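Enoyl-CoA hydratase subunit II (Geobacillus kaustophilus, PDB 2EJ5) is probably an enoyl-CoA hydratase of the crotonase family, adding water across the double bond of enoyl-CoA substrates, and probably acts in phenylacetic acid breakdown. Local coordinates at residues F27-N32 / R82-M86; M86-L90 / S111-C116; A198-K202 / L253-N257. All blocks are in the same frame, centred on the assembly; numbering follows the deposited sequence.

Overall arrangement
The chain can be read as three closures in series, none nested in another and none crossing. Contact 1 joins the start of helix 29-44 to the middle of helix 75-92, closing a loop of 49 residues that includes strand 50-55. Contact 2 begins where contact 1 ends: Met86 belongs to both, and 20 residues separate its two segments, 86-90 and 111-116, with strand 97-101 among them. The two touch where Phe27 CZ meets Leu112 CD2 at 3.9 Å. Contact 3 stands apart, its centre about 23 Å from that of contact 2, and brings the C terminus back to the start of helix 201-216, closing a largely helical loop of 50 residues.

Contact 1 (F27-N32 / R82-M86); sequences FTEQMN and RYAPM
Phe27 and the first turn of helix 29-44 pack against Arg82, Tyr83 and Met86 of helix 75-92, a joint between two helices of the crotonase fold. Thr28 is the N-cap of the first helix, its OG1 accepting a weak, nearly straight bond from Met31 N at 3.5 Å. Aromatic packing fills one part of the joint. Tyr83 turns its ring edge to the face of Phe27 in an offset edge-to-face pair, with centroids 5.5 Å apart and planes at 75°, and Tyr83 CE1 lies 3.8 Å from Phe27 CD2. Met86 reaches the same phenyl ring obliquely: its chain, extended through chi2, brings Met86 SD to 3.6 Å from Phe27 CE1 in a Met-aromatic contact, and the bend at chi3 (62°) then puts Met86 CE 3.7 Å from Phe27 CZ. Beside this group lies the guanidinium of Arg82. Glu29 N sits 3.2 Å above one face and Tyr83 CE2 lies over the opposite one, both toward the rim, and the Asn32 amide meets the edge with its plane tilted by 48°. That amide also covers one face of the tyrosine ring. The polar ends converge outside the two segments on Glu64 OE1, which takes a salt bridge from Arg82 NH2 and a hydrogen bond with Tyr83 OH. Glu64 follows strand 50-55, and the corresponding loop in relatives contributes to the oxyanion hole. With an alanine at Arg82, Glu64 would probably lose its charged mate and a gap would open between Glu29 and the tyrosine ring. Closer to the backbone, Asn32 CB rests 3.6 Å from Arg82 O.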
ATOM      1  N   PHE A  27     -22.858 -17.295  -7.117  1.00 26.18           N
ATOM      2  CA  PHE A  27     -23.810 -16.632  -6.248  1.00 26.41           C
ATOM      3  C   PHE A  27     -25.188 -16.489  -6.896  1.00 26.97           C
ATOM      4  O   PHE A  27     -25.296 -16.162  -8.083  1.00 26.87           O
ATOM      5  CB  PHE A  27     -23.340 -15.227  -5.909  1.00 26.13           C
ATOM      6  CG  PHE A  27     -22.196 -15.180  -4.945  1.00 27.06           C
ATOM      7  CD1 PHE A  27     -22.384 -15.499  -3.605  1.00 25.72           C
ATOM      8  CD2 PHE A  27     -20.940 -14.765  -5.372  1.00 27.03           C
ATOM      9  CE1 PHE A  27     -21.307 -15.442  -2.695  1.00 25.97           C
ATOM     10  CE2 PHE A  27     -19.871 -14.701  -4.467  1.00 27.35           C
ATOM     11  CZ  PHE A  27     -20.073 -15.028  -3.137  1.00 25.27           C
ATOM     12  N   THR A  28     -26.221 -16.700  -6.089  1.00 27.45           N
ATOM     13  CA  THR A  28     -27.576 -16.278  -6.442  1.00 28.45           C
ATOM     14  C   THR A  28     -28.117 -15.457  -5.297  1.00 29.69           C
ATOM     15  O   THR A  28     -27.523 -15.405  -4.210  1.00 30.12           O
ATOM     16  CB  THR A  28     -28.497 -17.464  -6.614  1.00 27.84           C
ATOM     17  OG1 THR A  28     -28.568 -18.144  -5.361  1.00 25.13           O
ATOM     18  CG2 THR A  28     -27.963 -18.414  -7.703  1.00 26.80           C
ATOM     19  N   GLU A  29     -29.279 -14.853  -5.517  1.00 30.51           N
ATOM     20  CA  GLU A  29     -29.956 -14.066  -4.481  1.00 32.29           C
ATOM     21  C   GLU A  29     -30.011 -14.733  -3.098  1.00 31.32           C
ATOM     22  O   GLU A  29     -29.717 -14.086  -2.079  1.00 31.01           O
ATOM     23  CB  GLU A  29     -31.358 -13.669  -4.980  1.00 32.18           C
ATOM     24  CG  GLU A  29     -32.196 -12.872  -4.005  1.00 35.22           C
ATOM     25  CD  GLU A  29     -33.555 -12.491  -4.581  1.00 36.52           C
ATOM     26  OE1 GLU A  29     -34.126 -13.282  -5.394  1.00 41.47           O
ATOM     27  OE2 GLU A  29     -34.048 -11.396  -4.210  1.00 42.15           O
ATOM     28  N   GLN A  30     -30.369 -16.014  -3.037  1.00 31.37           N
ATOM     29  CA  GLN A  30     -30.437 -16.671  -1.736  1.00 31.55           C
ATOM     30  C   GLN A  30     -29.068 -17.108  -1.159  1.00 29.52           C
ATOM     31  O   GLN A  30     -28.934 -17.143   0.050  1.00 30.51           O
ATOM     32  CB  GLN A  30     -31.494 -17.796  -1.658  1.00 31.99           C
ATOM     33  CG  GLN A  30     -31.098 -19.155  -2.173  1.00 33.81           C
ATOM     34  CD  GLN A  30     -32.186 -20.200  -1.926  1.00 35.18           C
ATOM     35  OE1 GLN A  30     -32.401 -20.668  -0.784  1.00 40.37           O
ATOM     36  NE2 GLN A  30     -32.887 -20.571  -2.995  1.00 38.47           N
ATOM     37  N   MET A  31     -28.089 -17.422  -2.006  1.00 27.03           N
ATOM     38  CA  MET A  31     -26.710 -17.646  -1.529  1.00 25.41           C
ATOM     39  C   MET A  31     -26.207 -16.372  -0.888  1.00 24.79           C
ATOM     40  O   MET A  31     -25.650 -16.423   0.185  1.00 24.79           O
ATOM     41  CB  MET A  31     -25.739 -18.108  -2.622  1.00 25.80           C
ATOM     42  CG  MET A  31     -24.315 -18.477  -2.046  1.00 25.33           C
ATOM     43  SD  MET A  31     -22.984 -18.880  -3.188  1.00 20.56           S
ATOM     44  CE  MET A  31     -21.737 -18.927  -1.962  1.00 29.21           C
ATOM     45  N   ASN A  32     -26.404 -15.240  -1.560  1.00 24.18           N
ATOM     46  CA  ASN A  32     -26.061 -13.950  -0.982  1.00 24.02           C
ATOM     47  C   ASN A  32     -26.720 -13.751   0.358  1.00 23.70           C
ATOM     48  O   ASN A  32     -26.083 -13.348   1.310  1.00 22.93           O
ATOM     49  CB  ASN A  32     -26.412 -12.789  -1.932  1.00 22.61           C
ATOM     50  CG  ASN A  32     -25.432 -12.650  -3.038  1.00 24.68           C
ATOM     51  OD1 ASN A  32     -24.218 -12.559  -2.801  1.00 28.76           O
ATOM     52  ND2 ASN A  32     -25.923 -12.646  -4.268  1.00 22.83           N
ATOM     53  N   ARG A  82     -28.301  -7.423  -3.172  1.00 27.99           N
ATOM     54  CA  ARG A  82     -27.757  -8.742  -2.845  1.00 27.82           C
ATOM     55  C   ARG A  82     -26.350  -8.696  -2.208  1.00 26.39           C
ATOM     56  O   ARG A  82     -26.119  -9.276  -1.119  1.00 26.57           O
ATOM     57  CB  ARG A  82     -27.720  -9.600  -4.111  1.00 27.91           C
ATOM     58  CG  ARG A  82     -29.114 -10.078  -4.610  1.00 28.53           C
ATOM     59  CD  ARG A  82     -29.015 -10.731  -6.005  1.00 28.27           C
ATOM     60  NE  ARG A  82     -27.967 -11.737  -6.023  1.00 27.73           N
ATOM     61  CZ  ARG A  82     -27.441 -12.303  -7.102  1.00 27.56           C
ATOM     62  NH1 ARG A  82     -27.859 -12.002  -8.328  1.00 28.75           N
ATOM     63  NH2 ARG A  82     -26.454 -13.177  -6.961  1.00 27.89           N
ATOM     64  N   TYR A  83     -25.408  -8.042  -2.901  1.00 25.15           N
ATOM     65  CA  TYR A  83     -23.978  -8.136  -2.532  1.00 23.12           C
ATOM     66  C   TYR A  83     -23.579  -7.192  -1.404  1.00 22.67           C
ATOM     67  O   TYR A  83     -22.786  -7.560  -0.565  1.00 21.98           O
ATOM     68  CB  TYR A  83     -23.079  -7.910  -3.761  1.00 22.89           C
ATOM     69  CG  TYR A  83     -23.003  -9.072  -4.701  1.00 21.89           C
ATOM     70  CD1 TYR A  83     -21.950  -9.997  -4.627  1.00 22.81           C
ATOM     71  CD2 TYR A  83     -23.997  -9.275  -5.673  1.00 23.47           C
ATOM     72  CE1 TYR A  83     -21.877 -11.103  -5.494  1.00 19.36           C
ATOM     73  CE2 TYR A  83     -23.932 -10.384  -6.554  1.00 23.59           C
ATOM     74  CZ  TYR A  83     -22.873 -11.287  -6.450  1.00 22.43           C
ATOM     75  OH  TYR A  83     -22.801 -12.334  -7.341  1.00 20.43           O
ATOM     76  N   ALA A  84     -24.113  -5.968  -1.395  1.00 22.26           N
ATOM     77  CA  ALA A  84     -23.797  -4.984  -0.342  1.00 21.70           C
ATOM     78  C   ALA A  84     -24.039  -5.495   1.096  1.00 21.90           C
ATOM     79  O   ALA A  84     -23.135  -5.402   1.927  1.00 21.77           O
ATOM     80  CB  ALA A  84     -24.500  -3.614  -0.605  1.00 22.48           C
ATOM     81  N   PRO A  85     -25.227  -6.073   1.391  1.00 21.69           N
ATOM     82  CA  PRO A  85     -25.431  -6.632   2.743  1.00 21.73           C
ATOM     83  C   PRO A  85     -24.429  -7.732   3.160  1.00 21.36           C
ATOM     84  O   PRO A  85     -24.032  -7.791   4.346  1.00 22.16           O
ATOM     85  CB  PRO A  85     -26.845  -7.224   2.674  1.00 21.52           C
ATOM     86  CG  PRO A  85     -27.525  -6.457   1.607  1.00 22.57           C
ATOM     87  CD  PRO A  85     -26.449  -6.221   0.570  1.00 22.75           C
ATOM     88  N   MET A  86     -24.057  -8.584   2.205  1.00 20.11           N
ATOM     89  CA  MET A  86     -23.111  -9.682   2.404  1.00 18.46           C
ATOM     90  C   MET A  86     -21.705  -9.122   2.675  1.00 18.85           C
ATOM     91  O   MET A  86     -21.049  -9.512   3.638  1.00 19.28           O
ATOM     92  CB  MET A  86     -23.104 -10.588   1.166  1.00 18.11           C
ATOM     93  CG  MET A  86     -22.326 -11.957   1.331  1.00 19.29           C
ATOM     94  SD  MET A  86     -22.060 -13.023  -0.081  1.00 13.26           S
ATOM     95  CE  MET A  86     -21.043 -12.042  -1.209  1.00 21.66           C
TER

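Contact 2 (M86-L90 / S111-C116); sequences MMKAL and SLALAC
Met87 makes the first reach from helix 75-92 to helix 108-115. Bends at chi2 (-52°) and chi3 (-61°) curl its chain round until the methyl Met87 CE presses on Ala115 CB at 3.5 Å, tighter than usual for two carbons, while SD stays at a looser 4.5 Å from Leu112 CD1. One turn further on, Leu90 holds CG anti to its own backbone N and extends straight across. Leu90 CD2 is the branch that does the work: it meets Ala115 CB at 3.5 Å and Leu112 CD1 at 3.7 Å, the two leucine side chains standing at about a right angle, and has a more distant neighbour in Cys116 SG. The small Ala115 methyl is thus gripped by the ends of both Met87 and Leu90. The axes of the short helical segments lie 11.1 Å apart and run at 17°, and these side chains span the interval. Each helix is the connection of a beta-alpha-beta crossover, and the two crossovers share strand 97-101. Val97 of that strand touches Leu90 and Cys116, Leu39 of helix 29-44 also touches Leu90, and Tyr145 of helix 142-150 packs on Ala115.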
ATOM      1  N   MET A  86     -24.057  -8.584   2.205  1.00 20.11           N
ATOM      2  CA  MET A  86     -23.111  -9.682   2.404  1.00 18.46           C
ATOM      3  C   MET A  86     -21.705  -9.122   2.675  1.00 18.85           C
ATOM      4  O   MET A  86     -21.049  -9.512   3.638  1.00 19.28           O
ATOM      5  CB  MET A  86     -23.104 -10.588   1.166  1.00 18.11           C
ATOM      6  CG  MET A  86     -22.326 -11.957   1.331  1.00 19.29           C
ATOM      7  SD  MET A  86     -22.060 -13.023  -0.081  1.00 13.26           S
ATOM      8  CE  MET A  86     -21.043 -12.042  -1.209  1.00 21.66           C
ATOM      9  N   MET A  87     -21.249  -8.214   1.817  1.00 18.77           N
ATOM     10  CA  MET A  87     -19.921  -7.621   1.991  1.00 19.25           C
ATOM     11  C   MET A  87     -19.852  -6.739   3.215  1.00 19.78           C
ATOM     12  O   MET A  87     -18.810  -6.688   3.866  1.00 20.61           O
ATOM     13  CB  MET A  87     -19.437  -6.910   0.693  1.00 19.07           C
ATOM     14  CG  MET A  87     -19.426  -7.857  -0.581  1.00 17.08           C
ATOM     15  SD  MET A  87     -18.566  -9.454  -0.459  1.00 14.63           S
ATOM     16  CE  MET A  87     -16.901  -8.880  -0.120  1.00 16.00           C
ATOM     17  N   LYS A  88     -20.951  -6.076   3.585  1.00 20.09           N
ATOM     18  CA  LYS A  88     -20.957  -5.285   4.829  1.00 20.81           C
ATOM     19  C   LYS A  88     -20.915  -6.186   6.047  1.00 20.89           C
ATOM     20  O   LYS A  88     -20.227  -5.872   7.022  1.00 20.22           O
ATOM     21  CB  LYS A  88     -22.178  -4.363   4.939  1.00 21.51           C
ATOM     22  CG  LYS A  88     -22.223  -3.311   3.853  1.00 24.05           C
ATOM     23  CD  LYS A  88     -23.368  -2.368   4.084  1.00 25.91           C
ATOM     24  CE  LYS A  88     -23.157  -1.150   3.248  1.00 30.49           C
ATOM     25  NZ  LYS A  88     -24.451  -0.399   3.072  1.00 30.51           N
ATOM     26  N   ALA A  89     -21.665  -7.302   6.006  1.00 21.09           N
ATOM     27  CA  ALA A  89     -21.592  -8.273   7.109  1.00 21.42           C
ATOM     28  C   ALA A  89     -20.151  -8.787   7.259  1.00 20.53           C
ATOM     29  O   ALA A  89     -19.629  -8.855   8.360  1.00 21.90           O
ATOM     30  CB  ALA A  89     -22.555  -9.467   6.889  1.00 19.85           C
ATOM     31  N   LEU A  90     -19.524  -9.171   6.158  1.00 21.03           N
ATOM     32  CA  LEU A  90     -18.133  -9.661   6.235  1.00 19.20           C
ATOM     33  C   LEU A  90     -17.234  -8.576   6.772  1.00 19.40           C
ATOM     34  O   LEU A  90     -16.404  -8.810   7.638  1.00 19.09           O
ATOM     35  CB  LEU A  90     -17.661 -10.177   4.876  1.00 19.77           C
ATOM     36  CG  LEU A  90     -16.272 -10.807   4.709  1.00 20.11           C
ATOM     37  CD1 LEU A  90     -16.013 -11.934   5.754  1.00 19.65           C
ATOM     38  CD2 LEU A  90     -16.111 -11.326   3.257  1.00 18.12           C
ATOM     39  N   SER A 111     -13.483 -11.617  -5.431  1.00 14.03           N
ATOM     40  CA  SER A 111     -13.823 -10.536  -4.494  1.00 15.04           C
ATOM     41  C   SER A 111     -14.010 -11.004  -3.069  1.00 14.76           C
ATOM     42  O   SER A 111     -13.468 -10.389  -2.110  1.00 13.33           O
ATOM     43  CB  SER A 111     -15.096  -9.811  -4.955  1.00 15.86           C
ATOM     44  OG  SER A 111     -14.853  -9.343  -6.257  1.00 17.01           O
ATOM     45  N   LEU A 112     -14.812 -12.059  -2.921  1.00 14.01           N
ATOM     46  CA  LEU A 112     -15.058 -12.654  -1.608  1.00 14.64           C
ATOM     47  C   LEU A 112     -13.729 -13.091  -0.943  1.00 13.25           C
ATOM     48  O   LEU A 112     -13.522 -12.839   0.242  1.00 13.41           O
ATOM     49  CB  LEU A 112     -15.996 -13.887  -1.736  1.00 13.93           C
ATOM     50  CG  LEU A 112     -16.378 -14.522  -0.396  1.00 16.47           C
ATOM     51  CD1 LEU A 112     -17.127 -13.567   0.498  1.00 16.22           C
ATOM     52  CD2 LEU A 112     -17.248 -15.779  -0.627  1.00 16.86           C
ATOM     53  N   ALA A 113     -12.863 -13.758  -1.703  1.00 12.29           N
ATOM     54  CA  ALA A 113     -11.583 -14.220  -1.147  1.00 13.93           C
ATOM     55  C   ALA A 113     -10.697 -13.040  -0.664  1.00 14.01           C
ATOM     56  O   ALA A 113     -10.090 -13.092   0.407  1.00 13.30           O
ATOM     57  CB  ALA A 113     -10.843 -15.099  -2.150  1.00 12.26           C
ATOM     58  N   LEU A 114     -10.668 -11.953  -1.445  1.00 13.89           N
ATOM     59  CA  LEU A 114      -9.872 -10.777  -1.090  1.00 13.12           C
ATOM     60  C   LEU A 114     -10.388 -10.100   0.176  1.00 12.92           C
ATOM     61  O   LEU A 114      -9.616  -9.435   0.891  1.00 12.29           O
ATOM     62  CB  LEU A 114      -9.913  -9.773  -2.254  1.00 15.10           C
ATOM     63  CG  LEU A 114      -9.422 -10.205  -3.627  1.00 14.91           C
ATOM     64  CD1 LEU A 114      -9.527  -9.025  -4.632  1.00 16.11           C
ATOM     65  CD2 LEU A 114      -7.963 -10.738  -3.551  1.00 17.51           C
ATOM     66  N   ALA A 115     -11.699 -10.227   0.447  1.00 12.93           N
ATOM     67  CA  ALA A 115     -12.304  -9.602   1.637  1.00 13.41           C
ATOM     68  C   ALA A 115     -12.038 -10.361   2.942  1.00 14.26           C
ATOM     69  O   ALA A 115     -12.290  -9.836   4.050  1.00 13.99           O
ATOM     70  CB  ALA A 115     -13.832  -9.376   1.450  1.00 14.50           C
ATOM     71  N   CYS A 116     -11.562 -11.606   2.829  1.00 14.33           N
ATOM     72  CA  CYS A 116     -11.250 -12.400   4.024  1.00 14.85           C
ATOM     73  C   CYS A 116      -9.910 -11.999   4.614  1.00 14.79           C
ATOM     74  O   CYS A 116      -9.134 -11.338   3.959  1.00 15.91           O
ATOM     75  CB  CYS A 116     -11.275 -13.895   3.693  1.00 13.85           C
ATOM     76  SG  CYS A 116     -12.988 -14.432   3.253  1.00 19.37           S
TER

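Contact 3 (A198-K202 / L253-N257); sequences AMPTK and LFQGN
Phe254 is tied to the 198-202 segment by a water and by its ring. The water accepts from Phe254 N at 2.9 Å and donates to Ala198 O at 2.7 Å. With CG beside the backbone N (chi1 -63°), the ring turns one face to Pro200, whose CG stands over the centre of the face, 3.6 Å from the centroid and only 8° off the normal: a CH-pi contact. Ala198 O lies at the ring edge. Pro200 is itself the centre of an inverse gamma turn at the N-cap position of helix 201-216, and the C-terminal tail packs against the N-terminal end of this helix, part of the C-terminal helical region of the crotonase fold. His133 of the third subunit also packs on Phe254. Further along, Gly256 CA sits 3.6 Å from Thr201 OG1, which is hydrogen-bonded to Arg49; a CB on this glycine would clash with that hydroxyl, and its positive phi (91°) favours glycine as well. Lys202 NZ donates a hydrogen bond to Gly256 O at 2.8 Å, on a lone pair and in the carbonyl plane, the lysine chain curling round to reach it. At the last residue, Asn257 CB touches Lys202 NZ at 3.3 Å.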
ATOM      1  N   ALA A 198      -8.132 -20.809  18.781  1.00 18.69           N
ATOM      2  CA  ALA A 198      -7.549 -20.906  20.111  1.00 18.88           C
ATOM      3  C   ALA A 198      -6.919 -19.607  20.608  1.00 19.12           C
ATOM      4  O   ALA A 198      -6.517 -19.511  21.768  1.00 17.83           O
ATOM      5  CB  ALA A 198      -6.486 -22.047  20.149  1.00 20.48           C
ATOM      6  N   MET A 199      -6.825 -18.604  19.731  1.00 18.38           N
ATOM      7  CA  MET A 199      -6.166 -17.347  20.076  1.00 18.03           C
ATOM      8  C   MET A 199      -7.152 -16.414  20.787  1.00 17.56           C
ATOM      9  O   MET A 199      -8.358 -16.742  20.866  1.00 18.86           O
ATOM     10  CB  MET A 199      -5.628 -16.690  18.772  1.00 18.28           C
ATOM     11  CG  MET A 199      -4.634 -17.543  18.011  1.00 19.33           C
ATOM     12  SD  MET A 199      -3.679 -16.538  16.849  1.00 19.41           S
ATOM     13  CE  MET A 199      -2.557 -15.711  17.999  1.00 24.67           C
ATOM     14  N   PRO A 200      -6.666 -15.278  21.335  1.00 16.85           N
ATOM     15  CA  PRO A 200      -7.551 -14.309  22.028  1.00 16.59           C
ATOM     16  C   PRO A 200      -8.486 -13.602  21.051  1.00 16.52           C
ATOM     17  O   PRO A 200      -8.180 -12.529  20.531  1.00 15.93           O
ATOM     18  CB  PRO A 200      -6.575 -13.294  22.629  1.00 15.15           C
ATOM     19  CG  PRO A 200      -5.268 -14.006  22.670  1.00 15.88           C
ATOM     20  CD  PRO A 200      -5.264 -14.831  21.396  1.00 16.29           C
ATOM     21  N   THR A 201      -9.611 -14.242  20.795  1.00 16.42           N
ATOM     22  CA  THR A 201     -10.567 -13.801  19.806  1.00 17.26           C
ATOM     23  C   THR A 201     -10.999 -12.321  19.955  1.00 17.02           C
ATOM     24  O   THR A 201     -11.198 -11.634  18.947  1.00 15.58           O
ATOM     25  CB  THR A 201     -11.796 -14.733  19.908  1.00 18.21           C
ATOM     26  OG1 THR A 201     -11.310 -16.079  20.024  1.00 17.28           O
ATOM     27  CG2 THR A 201     -12.668 -14.594  18.683  1.00 17.05           C
ATOM     28  N   LYS A 202     -11.138 -11.836  21.189  1.00 17.14           N
ATOM     29  CA  LYS A 202     -11.570 -10.428  21.396  1.00 18.53           C
ATOM     30  C   LYS A 202     -10.482  -9.449  20.955  1.00 17.68           C
ATOM     31  O   LYS A 202     -10.774  -8.387  20.425  1.00 18.19           O
ATOM     32  CB  LYS A 202     -11.916 -10.128  22.854  1.00 20.24           C
ATOM     33  CG  LYS A 202     -13.253 -10.778  23.352  1.00 24.56           C
ATOM     34  CD  LYS A 202     -14.511 -10.251  22.632  1.00 29.02           C
ATOM     35  CE  LYS A 202     -15.808 -10.658  23.353  1.00 29.46           C
ATOM     36  NZ  LYS A 202     -15.614 -11.821  24.215  1.00 34.57           N
ATOM     37  N   LEU A 253      -3.878 -20.501  28.131  1.00 31.21           N
ATOM     38  CA  LEU A 253      -5.110 -21.047  27.582  1.00 29.70           C
ATOM     39  C   LEU A 253      -6.197 -19.969  27.442  1.00 27.71           C
ATOM     40  O   LEU A 253      -6.773 -19.501  28.434  1.00 25.92           O
ATOM     41  CB  LEU A 253      -5.596 -22.268  28.384  1.00 30.47           C
ATOM     42  CG  LEU A 253      -6.862 -23.037  28.008  1.00 31.16           C
ATOM     43  CD1 LEU A 253      -6.876 -23.553  26.555  1.00 35.16           C
ATOM     44  CD2 LEU A 253      -6.959 -24.226  28.973  1.00 32.48           C
ATOM     45  N   PHE A 254      -6.497 -19.620  26.194  1.00 24.96           N
ATOM     46  CA  PHE A 254      -7.395 -18.495  25.898  1.00 23.09           C
ATOM     47  C   PHE A 254      -8.827 -18.951  25.620  1.00 23.35           C
ATOM     48  O   PHE A 254      -9.058 -20.027  25.048  1.00 21.87           O
ATOM     49  CB  PHE A 254      -6.866 -17.698  24.685  1.00 22.23           C
ATOM     50  CG  PHE A 254      -5.518 -17.043  24.907  1.00 19.16           C
ATOM     51  CD1 PHE A 254      -5.313 -16.177  25.956  1.00 18.18           C
ATOM     52  CD2 PHE A 254      -4.456 -17.286  24.024  1.00 18.69           C
ATOM     53  CE1 PHE A 254      -4.081 -15.574  26.154  1.00 19.38           C
ATOM     54  CE2 PHE A 254      -3.219 -16.680  24.220  1.00 18.30           C
ATOM     55  CZ  PHE A 254      -3.034 -15.815  25.266  1.00 18.97           C
ATOM     56  N   GLN A 255      -9.785 -18.115  26.002  1.00 23.36           N
ATOM     57  CA  GLN A 255     -11.173 -18.438  25.805  1.00 26.27           C
ATOM     58  C   GLN A 255     -11.893 -17.542  24.805  1.00 25.61           C
ATOM     59  O   GLN A 255     -12.951 -17.918  24.333  1.00 24.97           O
ATOM     60  CB  GLN A 255     -11.939 -18.469  27.153  1.00 25.89           C
ATOM     61  CG  GLN A 255     -11.459 -19.608  28.034  1.00 30.64           C
ATOM     62  CD  GLN A 255     -12.170 -19.688  29.389  1.00 31.10           C
ATOM     63  OE1 GLN A 255     -12.843 -18.734  29.830  1.00 38.97           O
ATOM     64  NE2 GLN A 255     -12.000 -20.833  30.067  1.00 36.22           N
ATOM     65  N   GLY A 256     -11.301 -16.403  24.439  1.00 26.29           N
ATOM     66  CA  GLY A 256     -11.971 -15.472  23.524  1.00 26.74           C
ATOM     67  C   GLY A 256     -12.819 -14.399  24.195  1.00 27.62           C
ATOM     68  O   GLY A 256     -13.625 -13.732  23.538  1.00 28.20           O
ATOM     69  N   ASN A 257     -12.650 -14.224  25.500  1.00 27.62           N
ATOM     70  CA  ASN A 257     -13.301 -13.118  26.220  1.00 28.87           C
ATOM     71  C   ASN A 257     -12.410 -12.647  27.323  1.00 28.60           C
ATOM     72  O   ASN A 257     -12.831 -11.797  28.137  1.00 29.43           O
ATOM     73  CB  ASN A 257     -14.629 -13.568  26.832  1.00 29.14           C
ATOM     74  CG  ASN A 257     -14.498 -14.861  27.585  1.00 31.97           C
ATOM     75  OD1 ASN A 257     -13.603 -15.015  28.448  1.00 34.56           O
ATOM     76  ND2 ASN A 257     -15.366 -15.824  27.251  1.00 34.20           N
ATOM     77  OXT ASN A 257     -11.278 -13.143  27.406  1.00 27.20           O
TER
HETATM   78  O   HOH W   1      -5.719 -21.066  23.780  1.00 20.45           O